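Local coordinates for protein tricorn protease (Thermoplasma acidophilum, PDB 1K32) that probably cleaves short peptides as a six-chain serine protease, with beta-propeller domains that are thought to gate substrate passage to the catalytic domain, at residues T427-N431 with S432-A436; V456-E460 with G461-F465; A478-D482 with S483-Y487; K626-G629 with K630-F634. All coordinates share one frame; numbering follows the deposited sequence.

Contact 1 (T427-N431 with S432-A436)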
loop_
_atom_site.group_PDB
_atom_site.type_symbol
_atom_site.label_atom_id
_atom_site.label_comp_id
_atom_site.label_asym_id
_atom_site.label_seq_id
_atom_site.Cartn_x
_atom_site.Cartn_y
_atom_site.Cartn_z
ATOM N N THR A 427 34.001 -17.886 19.000
ATOM C CA THR A 427 33.649 -16.483 18.810
ATOM C C THR A 427 34.473 -15.622 19.773
ATOM O O THR A 427 34.945 -16.107 20.797
ATOM C CB THR A 427 32.123 -16.258 19.057
ATOM O OG1 THR A 427 31.738 -14.984 18.540
ATOM C CG2 THR A 427 31.787 -16.314 20.555
ATOM N N ILE A 428 34.648 -14.350 19.436
ATOM C CA ILE A 428 35.431 -13.446 20.274
ATOM C C ILE A 428 34.584 -12.272 20.713
ATOM O O ILE A 428 33.951 -11.634 19.868
ATOM C CB ILE A 428 36.638 -12.873 19.499
ATOM C CG1 ILE A 428 37.360 -13.997 18.765
ATOM C CG2 ILE A 428 37.587 -12.156 20.466
ATOM C CD1 ILE A 428 38.437 -13.514 17.838
ATOM N N SER A 429 34.587 -11.970 22.016
ATOM C CA SER A 429 33.812 -10.840 22.544
ATOM C C SER A 429 34.275 -9.530 21.912
ATOM O O SER A 429 35.443 -9.397 21.530
ATOM C CB SER A 429 33.935 -10.757 24.077
ATOM O OG SER A 429 35.288 -10.636 24.512
ATOM N N ASP A 430 33.368 -8.561 21.802
ATOM C CA ASP A 430 33.711 -7.279 21.192
ATOM C C ASP A 430 34.824 -6.510 21.898
ATOM O O ASP A 430 35.537 -5.747 21.257
ATOM C CB ASP A 430 32.483 -6.376 21.080
ATOM C CG ASP A 430 31.554 -6.781 19.948
ATOM O OD1 ASP A 430 30.769 -5.921 19.502
ATOM O OD2 ASP A 430 31.600 -7.952 19.511
ATOM N N ASN A 431 34.968 -6.696 23.208
ATOM C CA ASN A 431 36.023 -6.012 23.942
ATOM C C ASN A 431 37.310 -6.848 23.936
ATOM O O ASN A 431 38.259 -6.553 24.666
ATOM C CB ASN A 431 35.587 -5.715 25.386
ATOM C CG ASN A 431 35.287 -6.970 26.180
ATOM O OD1 ASN A 431 35.683 -8.068 25.800
ATOM N ND2 ASN A 431 34.593 -6.806 27.301
ATOM N N SER A 432 37.323 -7.892 23.107
ATOM C CA SER A 432 38.484 -8.777 22.948
ATOM C C SER A 432 38.955 -9.495 24.209
ATOM O O SER A 432 40.078 -9.999 24.261
ATOM C CB SER A 432 39.654 -7.982 22.355
ATOM O OG SER A 432 39.277 -7.360 21.135
ATOM N N ARG A 433 38.099 -9.572 25.221
ATOM C CA ARG A 433 38.488 -10.221 26.466
ATOM C C ARG A 433 38.208 -11.728 26.590
ATOM O O ARG A 433 38.982 -12.449 27.226
ATOM C CB ARG A 433 37.852 -9.492 27.647
ATOM C CG ARG A 433 38.121 -10.172 28.972
ATOM C CD ARG A 433 37.959 -9.222 30.137
ATOM N NE ARG A 433 38.079 -9.932 31.402
ATOM C CZ ARG A 433 37.974 -9.357 32.594
ATOM N NH1 ARG A 433 38.091 -10.087 33.696
ATOM N NH2 ARG A 433 37.758 -8.050 32.681
ATOM N N PHE A 434 37.121 -12.201 25.987
ATOM C CA PHE A 434 36.768 -13.611 26.083
ATOM C C PHE A 434 36.666 -14.317 24.733
ATOM O O PHE A 434 36.350 -13.708 23.702
ATOM C CB PHE A 434 35.418 -13.791 26.803
ATOM C CG PHE A 434 35.246 -12.929 28.016
ATOM C CD1 PHE A 434 34.569 -11.720 27.937
ATOM C CD2 PHE A 434 35.751 -13.330 29.250
ATOM C CE1 PHE A 434 34.395 -10.923 29.075
ATOM C CE2 PHE A 434 35.580 -12.538 30.387
ATOM C CZ PHE A 434 34.905 -11.340 30.300
ATOM N N ILE A 435 36.924 -15.617 24.765
ATOM C CA ILE A 435 36.829 -16.453 23.582
ATOM C C ILE A 435 35.964 -17.632 24.017
ATOM O O ILE A 435 36.329 -18.385 24.920
ATOM C CB ILE A 435 38.232 -16.942 23.120
ATOM C CG1 ILE A 435 39.139 -15.730 22.851
ATOM C CG2 ILE A 435 38.109 -17.806 21.862
ATOM C CD1 ILE A 435 40.560 -16.070 22.429
ATOM N N ALA A 436 34.794 -17.764 23.406
ATOM C CA ALA A 436 33.895 -18.864 23.736
ATOM C C ALA A 436 33.957 -19.842 22.578
ATOM O O ALA A 436 33.958 -19.432 21.417
ATOM C CB ALA A 436 32.469 -18.349 23.920
#
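Ser429 turns its hydroxyl back across the bend to the start of the returning strand, where OG receives the backbone N-H of Phe434 in a bond of 2.8 Å that is almost straight (172°). OG reaches that spot because it stands between its own backbone N and carbonyl carbon (chi1 58°). The same hydroxyl gives its proton to OD1 of Asn431, 2.9 Å from OG, and OD1 also accepts the backbone N of Arg433, 2.9 Å away. These two donors come from opposite faces of the Asn431 amide, so its oxygen is gripped from both sides and its rotation is largely fixed. A small hydroxyl that both gives and takes, next to an amide oxygen with two donors, suits a bend with backbone N-H groups to satisfy.

Against one face of the Phe434 ring runs the aliphatic chain of Arg433, its CG 3.6 Å from the plane and over the centre; the guanidinium end continues to Glu460 and Asp458. The Phe434 ring also meets Tyr540 edge-to-face. Ser432, whose N bonds to Ser429 O at 2.9 Å to close a type I turn, uses OG to bond to Asp387 and Asn389.

Beyond the turn the strands settle into antiparallel pairing: Thr427 and Ala436 form a hydrogen-bonded pair, with the Thr427 methyl CG2 4.0 Å from Ala436 CB, and Ile428 and Ile435 put branched apolar side chains on the other face, against strand 392-397. This is the tight hairpin joining the first two strands of a four-stranded beta-propeller blade.

Contact 2 (V456-E460 with G461-F465)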
loop_
_atom_site.group_PDB
_atom_site.type_symbol
_atom_site.label_atom_id
_atom_site.label_comp_id
_atom_site.label_asym_id
_atom_site.label_seq_id
_atom_site.Cartn_x
_atom_site.Cartn_y
_atom_site.Cartn_z
ATOM N N VAL A 456 34.771 -21.094 27.917
ATOM C CA VAL A 456 35.075 -19.691 27.723
ATOM C C VAL A 456 36.465 -19.388 28.267
ATOM O O VAL A 456 36.774 -19.700 29.423
ATOM C CB VAL A 456 34.062 -18.787 28.429
ATOM C CG1 VAL A 456 34.446 -17.329 28.208
ATOM C CG2 VAL A 456 32.662 -19.082 27.911
ATOM N N TYR A 457 37.295 -18.790 27.418
ATOM C CA TYR A 457 38.660 -18.427 27.778
ATOM C C TYR A 457 38.757 -16.940 28.108
ATOM O O TYR A 457 38.362 -16.092 27.304
ATOM C CB TYR A 457 39.601 -18.745 26.613
ATOM C CG TYR A 457 41.052 -18.452 26.895
ATOM C CD1 TYR A 457 41.752 -19.185 27.854
ATOM C CD2 TYR A 457 41.731 -17.452 26.199
ATOM C CE1 TYR A 457 43.094 -18.933 28.112
ATOM C CE2 TYR A 457 43.081 -17.190 26.451
ATOM C CZ TYR A 457 43.752 -17.937 27.410
ATOM O OH TYR A 457 45.075 -17.686 27.683
ATOM N N ASP A 458 39.274 -16.628 29.289
ATOM C CA ASP A 458 39.439 -15.238 29.707
ATOM C C ASP A 458 40.886 -14.824 29.440
ATOM O O ASP A 458 41.813 -15.320 30.097
ATOM C CB ASP A 458 39.135 -15.080 31.204
ATOM C CG ASP A 458 39.091 -13.611 31.656
ATOM O OD1 ASP A 458 39.667 -12.735 30.976
ATOM O OD2 ASP A 458 38.483 -13.331 32.712
ATOM N N MET A 459 41.066 -13.923 28.475
ATOM C CA MET A 459 42.387 -13.414 28.111
ATOM C C MET A 459 43.089 -12.806 29.330
ATOM O O MET A 459 44.318 -12.833 29.426
ATOM C CB MET A 459 42.268 -12.357 27.008
ATOM C CG MET A 459 41.855 -12.897 25.648
ATOM S SD MET A 459 43.165 -13.807 24.807
ATOM C CE MET A 459 43.979 -12.496 23.955
ATOM N N GLU A 460 42.309 -12.241 30.249
ATOM C CA GLU A 460 42.866 -11.656 31.468
ATOM C C GLU A 460 42.902 -12.740 32.529
ATOM O O GLU A 460 41.896 -13.028 33.175
ATOM C CB GLU A 460 42.010 -10.483 31.954
ATOM C CG GLU A 460 41.999 -9.305 31.004
ATOM C CD GLU A 460 41.267 -8.097 31.561
ATOM O OE1 GLU A 460 41.173 -7.086 30.836
ATOM O OE2 GLU A 460 40.791 -8.149 32.715
ATOM N N GLY A 461 44.067 -13.346 32.708
ATOM C CA GLY A 461 44.190 -14.411 33.686
ATOM C C GLY A 461 44.486 -15.708 32.967
ATOM O O GLY A 461 45.037 -16.651 33.542
ATOM N N ARG A 462 44.110 -15.752 31.694
ATOM C CA ARG A 462 44.352 -16.924 30.871
ATOM C C ARG A 462 43.790 -18.199 31.489
ATOM O O ARG A 462 44.466 -19.224 31.548
ATOM C CB ARG A 462 45.854 -17.060 30.640
ATOM C CG ARG A 462 46.418 -15.921 29.796
ATOM C CD ARG A 462 47.801 -15.483 30.267
ATOM N NE ARG A 462 48.777 -16.567 30.212
ATOM C CZ ARG A 462 50.035 -16.456 30.630
ATOM N NH1 ARG A 462 50.859 -17.493 30.545
ATOM N NH2 ARG A 462 50.468 -15.308 31.136
ATOM N N LYS A 463 42.553 -18.130 31.958
ATOM C CA LYS A 463 41.917 -19.290 32.555
ATOM C C LYS A 463 40.688 -19.689 31.746
ATOM O O LYS A 463 40.063 -18.852 31.087
ATOM C CB LYS A 463 41.552 -19.005 34.016
ATOM C CG LYS A 463 40.959 -17.635 34.267
ATOM C CD LYS A 463 41.039 -17.249 35.747
ATOM C CE LYS A 463 40.280 -15.949 36.038
ATOM N NZ LYS A 463 40.652 -14.852 35.094
ATOM N N ILE A 464 40.372 -20.979 31.784
ATOM C CA ILE A 464 39.236 -21.530 31.057
ATOM C C ILE A 464 38.086 -21.814 32.005
ATOM O O ILE A 464 38.292 -22.387 33.080
ATOM C CB ILE A 464 39.624 -22.847 30.356
ATOM C CG1 ILE A 464 40.726 -22.576 29.325
ATOM C CG2 ILE A 464 38.387 -23.491 29.721
ATOM C CD1 ILE A 464 41.381 -23.842 28.808
ATOM N N PHE A 465 36.880 -21.419 31.595
ATOM C CA PHE A 465 35.673 -21.630 32.396
ATOM C C PHE A 465 34.635 -22.406 31.592
ATOM O O PHE A 465 34.508 -22.219 30.380
ATOM C CB PHE A 465 35.062 -20.289 32.827
ATOM C CG PHE A 465 35.975 -19.445 33.664
ATOM C CD1 PHE A 465 36.963 -18.666 33.072
ATOM C CD2 PHE A 465 35.863 -19.449 35.051
ATOM C CE1 PHE A 465 37.830 -17.902 33.846
ATOM C CE2 PHE A 465 36.725 -18.687 35.841
ATOM C CZ PHE A 465 37.708 -17.913 35.240
#
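Tyr457 and Arg462 lie alongside each other and point the same way, the phenol oxygen OH only 3.1 Å from Arg462 CG. With CG anti to the backbone N (chi1 -178°), the tyrosine ring is laid toward the returning strand, where Ile464 CG1 meets its edge, 3.8 Å from CD1; a long flat residue can touch both neighbours at once. Replacing Tyr457 with an alanine would probably open a gap beside Ile464 and leave the aliphatic part of Arg462 free to turn. The backbone is equally snug here: Val456 and Phe465 exchange two bonds, and Asp458 N reaches Lys463 O at 3.0 Å in a nearly straight line.

The two strands are the third and the outermost, fourth strand of a four-stranded propeller blade, and the hairpin between them carries an Asx turn and a G1 beta bulge. In the first, Asp458 OD1 accepts Glu460 N at 2.8 Å; in the second, Arg462 and Lys463 together face Asp458. Gly461 fits because a side chain at its backbone angles would run into the carbonyl oxygen of Glu460.

Toward solvent the grip slackens. Lys463 follows Asp458 side by side, but their salt bridge is long, 3.6 Å from NZ to OD2, and the Asp458 carboxylate is shared with Arg433, just before strand 434-441. Glu460 also turns to Arg433, while the bent Arg462 chain carries its guanidinium away from the hairpin on the exposed side.

Contact 3 (A478-D482 with S483-Y487)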
loop_
_atom_site.group_PDB
_atom_site.type_symbol
_atom_site.label_atom_id
_atom_site.label_comp_id
_atom_site.label_asym_id
_atom_site.label_seq_id
_atom_site.Cartn_x
_atom_site.Cartn_y
_atom_site.Cartn_z
ATOM N N ALA A 478 27.781 -16.807 20.941
ATOM C CA ALA A 478 27.810 -15.441 20.435
ATOM C C ALA A 478 27.596 -14.463 21.586
ATOM O O ALA A 478 26.609 -14.577 22.321
ATOM C CB ALA A 478 26.732 -15.248 19.361
ATOM N N PHE A 479 28.537 -13.535 21.772
ATOM C CA PHE A 479 28.421 -12.526 22.827
ATOM C C PHE A 479 27.591 -11.358 22.302
ATOM O O PHE A 479 27.536 -11.138 21.107
ATOM C CB PHE A 479 29.794 -11.961 23.238
ATOM C CG PHE A 479 30.687 -12.950 23.915
ATOM C CD1 PHE A 479 31.659 -13.635 23.197
ATOM C CD2 PHE A 479 30.549 -13.204 25.269
ATOM C CE1 PHE A 479 32.483 -14.565 23.820
ATOM C CE2 PHE A 479 31.363 -14.129 25.910
ATOM C CZ PHE A 479 32.337 -14.815 25.182
ATOM N N ASP A 480 26.936 -10.624 23.193
ATOM C CA ASP A 480 26.181 -9.453 22.754
ATOM C C ASP A 480 27.195 -8.316 22.599
ATOM O O ASP A 480 28.331 -8.418 23.075
ATOM C CB ASP A 480 25.071 -9.080 23.757
ATOM C CG ASP A 480 25.569 -8.956 25.189
ATOM O OD1 ASP A 480 24.721 -8.765 26.089
ATOM O OD2 ASP A 480 26.790 -9.049 25.425
ATOM N N ALA A 481 26.796 -7.250 21.921
ATOM C CA ALA A 481 27.688 -6.121 21.673
ATOM C C ALA A 481 28.412 -5.572 22.909
ATOM O O ALA A 481 29.591 -5.242 22.846
ATOM C CB ALA A 481 26.913 -5.002 20.983
ATOM N N ASP A 482 27.713 -5.483 24.032
ATOM C CA ASP A 482 28.306 -4.946 25.252
ATOM C C ASP A 482 29.164 -5.944 26.015
ATOM O O ASP A 482 29.650 -5.637 27.095
ATOM C CB ASP A 482 27.205 -4.412 26.179
ATOM C CG ASP A 482 26.526 -3.166 25.632
ATOM O OD1 ASP A 482 25.567 -2.686 26.279
ATOM O OD2 ASP A 482 26.943 -2.665 24.559
ATOM N N SER A 483 29.350 -7.138 25.462
ATOM C CA SER A 483 30.147 -8.157 26.135
ATOM C C SER A 483 29.641 -8.440 27.563
ATOM O O SER A 483 30.440 -8.577 28.494
ATOM C CB SER A 483 31.620 -7.713 26.202
ATOM O OG SER A 483 32.194 -7.584 24.912
ATOM N N LYS A 484 28.327 -8.530 27.743
ATOM C CA LYS A 484 27.772 -8.787 29.071
ATOM C C LYS A 484 27.031 -10.116 29.195
ATOM O O LYS A 484 26.819 -10.618 30.294
ATOM C CB LYS A 484 26.846 -7.636 29.489
ATOM C CG LYS A 484 27.589 -6.324 29.746
ATOM C CD LYS A 484 26.713 -5.311 30.460
ATOM C CE LYS A 484 27.403 -3.947 30.570
ATOM N NZ LYS A 484 28.753 -4.025 31.205
ATOM N N ASN A 485 26.649 -10.685 28.061
ATOM C CA ASN A 485 25.941 -11.955 28.041
ATOM C C ASN A 485 26.470 -12.842 26.923
ATOM O O ASN A 485 26.853 -12.357 25.865
ATOM C CB ASN A 485 24.441 -11.728 27.835
ATOM C CG ASN A 485 23.817 -10.897 28.950
ATOM O OD1 ASN A 485 23.754 -9.671 28.870
ATOM N ND2 ASN A 485 23.388 -11.565 30.004
ATOM N N LEU A 486 26.500 -14.146 27.174
ATOM C CA LEU A 486 26.944 -15.097 26.167
ATOM C C LEU A 486 25.713 -15.887 25.750
ATOM O O LEU A 486 25.057 -16.506 26.584
ATOM C CB LEU A 486 27.999 -16.059 26.732
ATOM C CG LEU A 486 28.486 -17.178 25.794
ATOM C CD1 LEU A 486 29.203 -16.573 24.580
ATOM C CD2 LEU A 486 29.449 -18.111 26.560
ATOM N N TYR A 487 25.402 -15.843 24.463
ATOM C CA TYR A 487 24.266 -16.565 23.917
ATOM C C TYR A 487 24.793 -17.788 23.198
ATOM O O TYR A 487 25.934 -17.811 22.743
ATOM C CB TYR A 487 23.499 -15.717 22.895
ATOM C CG TYR A 487 22.773 -14.535 23.470
ATOM C CD1 TYR A 487 23.466 -13.398 23.866
ATOM C CD2 TYR A 487 21.378 -14.555 23.619
ATOM C CE1 TYR A 487 22.799 -12.299 24.395
ATOM C CE2 TYR A 487 20.696 -13.460 24.153
ATOM C CZ TYR A 487 21.417 -12.337 24.539
ATOM O OH TYR A 487 20.765 -11.266 25.101
HETATM O O HOH W 1 21.920 -8.755 25.281
HETATM O O HOH W 2 30.911 -9.150 22.631
HETATM O O HOH W 3 31.944 -5.152 24.197
#
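Ser483 opens the return of the chain by bonding its backbone N to Asp480 O, 2.9 Å, which closes a type I turn; its OG shares one ordered water with Asp480 O and another with Ala481 O. At Lys484 the backbone N meets the syn lone pair of Asp480 OD2 at 2.8 Å, while the lysine chain stretches outward past Asp482. Asp480 can offer that oxygen because a chi1 of 51° folds its carboxylate over its own backbone and into the bend.

Asn485 sends its N-H to the same OD2, 3.1 Å away, but from above the carboxylate plane by 39°. A carboxylate oxygen is a natural partner for two successive N-H groups where the chain leaves the turn of this hairpin, which joins the first and second strands of a propeller blade within a WD40-like repeat. Asn485 O in turn accepts Asp480 N at 3.2 Å.

Leu486 brings its methyl CD1 down on the middle of the Phe479 ring, 3.5 Å from the centroid and close to the ring normal, a CH-pi contact; a methyl group suits the flat face of a ring, and Phe434 and Ala436 of the neighbouring blade also touch the phenyl group. Tyr487 then pairs with Ala478 through two backbone bonds. Its ring turns an edge to Ala478 O, and its hydroxyl shares a water, 2.8 Å from OH, that donates to Asp480 OD1.

Contact 4 (K626-G629 with K630-F634)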
loop_
_atom_site.group_PDB
_atom_site.type_symbol
_atom_site.label_atom_id
_atom_site.label_comp_id
_atom_site.label_asym_id
_atom_site.label_seq_id
_atom_site.Cartn_x
_atom_site.Cartn_y
_atom_site.Cartn_z
ATOM N N LYS A 626 22.709 -17.981 -1.493
ATOM C CA LYS A 626 21.358 -18.496 -1.613
ATOM C C LYS A 626 21.361 -19.797 -2.403
ATOM O O LYS A 626 22.398 -20.215 -2.915
ATOM C CB LYS A 626 20.443 -17.457 -2.269
ATOM C CG LYS A 626 20.287 -16.205 -1.427
ATOM C CD LYS A 626 19.167 -15.305 -1.909
ATOM C CE LYS A 626 19.076 -14.064 -1.025
ATOM N NZ LYS A 626 17.884 -13.248 -1.313
ATOM N N ASP A 627 20.199 -20.434 -2.490
ATOM C CA ASP A 627 20.072 -21.698 -3.200
ATOM C C ASP A 627 20.404 -21.548 -4.677
ATOM O O ASP A 627 20.764 -22.521 -5.337
ATOM C CB ASP A 627 18.656 -22.252 -3.026
ATOM C CG ASP A 627 17.596 -21.317 -3.565
ATOM O OD1 ASP A 627 17.705 -20.092 -3.326
ATOM O OD2 ASP A 627 16.647 -21.802 -4.221
ATOM N N ASP A 628 20.294 -20.329 -5.192
ATOM C CA ASP A 628 20.600 -20.075 -6.591
ATOM C C ASP A 628 22.111 -20.016 -6.805
ATOM O O ASP A 628 22.584 -19.801 -7.921
ATOM C CB ASP A 628 19.952 -18.765 -7.050
ATOM C CG ASP A 628 20.527 -17.550 -6.347
ATOM O OD1 ASP A 628 21.437 -17.709 -5.504
ATOM O OD2 ASP A 628 20.068 -16.430 -6.644
ATOM N N GLY A 629 22.865 -20.199 -5.724
ATOM C CA GLY A 629 24.309 -20.186 -5.819
ATOM C C GLY A 629 24.974 -18.823 -5.802
ATOM O O GLY A 629 26.189 -18.740 -5.705
ATOM N N LYS A 630 24.193 -17.754 -5.887
ATOM C CA LYS A 630 24.764 -16.409 -5.891
ATOM C C LYS A 630 24.961 -15.824 -4.499
ATOM O O LYS A 630 24.249 -16.173 -3.560
ATOM C CB LYS A 630 23.885 -15.469 -6.719
ATOM C CG LYS A 630 23.775 -15.878 -8.176
ATOM C CD LYS A 630 22.744 -15.050 -8.918
ATOM C CE LYS A 630 22.544 -15.580 -10.333
ATOM N NZ LYS A 630 21.490 -14.828 -11.063
ATOM N N ILE A 631 25.943 -14.933 -4.386
ATOM C CA ILE A 631 26.265 -14.264 -3.127
ATOM C C ILE A 631 25.572 -12.900 -3.063
ATOM O O ILE A 631 25.643 -12.118 -4.008
ATOM C CB ILE A 631 27.785 -14.032 -3.001
ATOM C CG1 ILE A 631 28.510 -15.377 -2.964
ATOM C CG2 ILE A 631 28.093 -13.217 -1.748
ATOM C CD1 ILE A 631 30.012 -15.261 -3.008
ATOM N N TYR A 632 24.909 -12.623 -1.946
ATOM C CA TYR A 632 24.220 -11.350 -1.767
ATOM C C TYR A 632 24.642 -10.620 -0.499
ATOM O O TYR A 632 25.156 -11.213 0.452
ATOM C CB TYR A 632 22.709 -11.543 -1.717
ATOM C CG TYR A 632 22.110 -12.159 -2.955
ATOM C CD1 TYR A 632 22.211 -13.531 -3.197
ATOM C CD2 TYR A 632 21.402 -11.377 -3.867
ATOM C CE1 TYR A 632 21.607 -14.110 -4.318
ATOM C CE2 TYR A 632 20.799 -11.942 -4.987
ATOM C CZ TYR A 632 20.902 -13.306 -5.205
ATOM O OH TYR A 632 20.278 -13.858 -6.298
ATOM N N THR A 633 24.402 -9.317 -0.493
ATOM C CA THR A 633 24.741 -8.498 0.652
ATOM C C THR A 633 23.623 -7.501 0.929
ATOM O O THR A 633 23.081 -6.886 0.016
ATOM C CB THR A 633 26.057 -7.727 0.418
ATOM O OG1 THR A 633 26.351 -6.931 1.569
ATOM C CG2 THR A 633 25.937 -6.822 -0.797
ATOM N N PHE A 634 23.269 -7.363 2.197
ATOM C CA PHE A 634 22.229 -6.432 2.594
ATOM C C PHE A 634 22.498 -5.911 3.998
ATOM O O PHE A 634 23.103 -6.599 4.816
ATOM C CB PHE A 634 20.839 -7.093 2.533
ATOM C CG PHE A 634 20.693 -8.312 3.406
ATOM C CD1 PHE A 634 21.113 -9.562 2.962
ATOM C CD2 PHE A 634 20.112 -8.213 4.668
ATOM C CE1 PHE A 634 20.956 -10.698 3.758
ATOM C CE2 PHE A 634 19.948 -9.347 5.477
ATOM C CZ PHE A 634 20.371 -10.590 5.018
#
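Tyr632 OH gives its proton to Asp628 OD2 across 2.6 Å, on the syn lone pair of that oxygen. The two groups approach from opposite directions, and carboxylate and ring lie nearly coplanar, 15° apart. The other oxygen, OD1, takes the backbone N of Lys630 at 2.8 Å, from well above the carboxylate plane. One side chain thus bridges a backbone N-H and a side-chain hydroxyl, which fixes its rotation; with chi1 at 65°, Asp628 bends back over the turn to do so. An aspartate suits the place because its short stem presents two acceptors in different directions.

That bend is a type I turn, closed by Gly629 N to Lys626 O at 2.8 Å, in the hairpin between strands 621-626 and 631-635, the middle pair of a four-stranded propeller blade. Gly629 is apt, since a side chain there would jam against the carbonyl oxygen of Asp628. Lys626 N bonds to Lys630 O at 3.1 Å where the strands begin to pair.

The extended chain of Lys626 passes over a face of the tyrosine ring, the two side chains crossing at about a right angle. Its CE lies 3.8 Å above the ring plane, offset toward the rim, and NZ sits 4.6 Å from the ring centroid in a cation-pi contact before going on to a salt bridge with Glu642. A phenylalanine in place of Tyr632 would keep a ring under the lysine but would probably leave Asp628 OD2 without its mate and the carboxylate held through OD1 alone. Lys630 NZ, 4.9 Å from Asp628 OD2, is not in contact but may add a little attraction.

Contacts 1 and 2 belong to one blade of the seven-bladed propeller: strands 434-441 and 451-458 are neighbours, linked where Ile435 O meets Tyr457 N at 2.7 Å, and their centres are 10 Å apart. Contact 3 is the matching first hairpin of the next blade, its centre 9 Å from that of contact 1; Ser483 and Phe479 pack against the Asn431 and Ser429 end of contact 1. Contact 2 reaches it where Val456 CG2 touches Leu486 CD2 at 3.6 Å. Contact 4, in a later blade, touches none of them: its nearest atoms are about 16 Å from contact 3. All four are structural hairpins of the propeller.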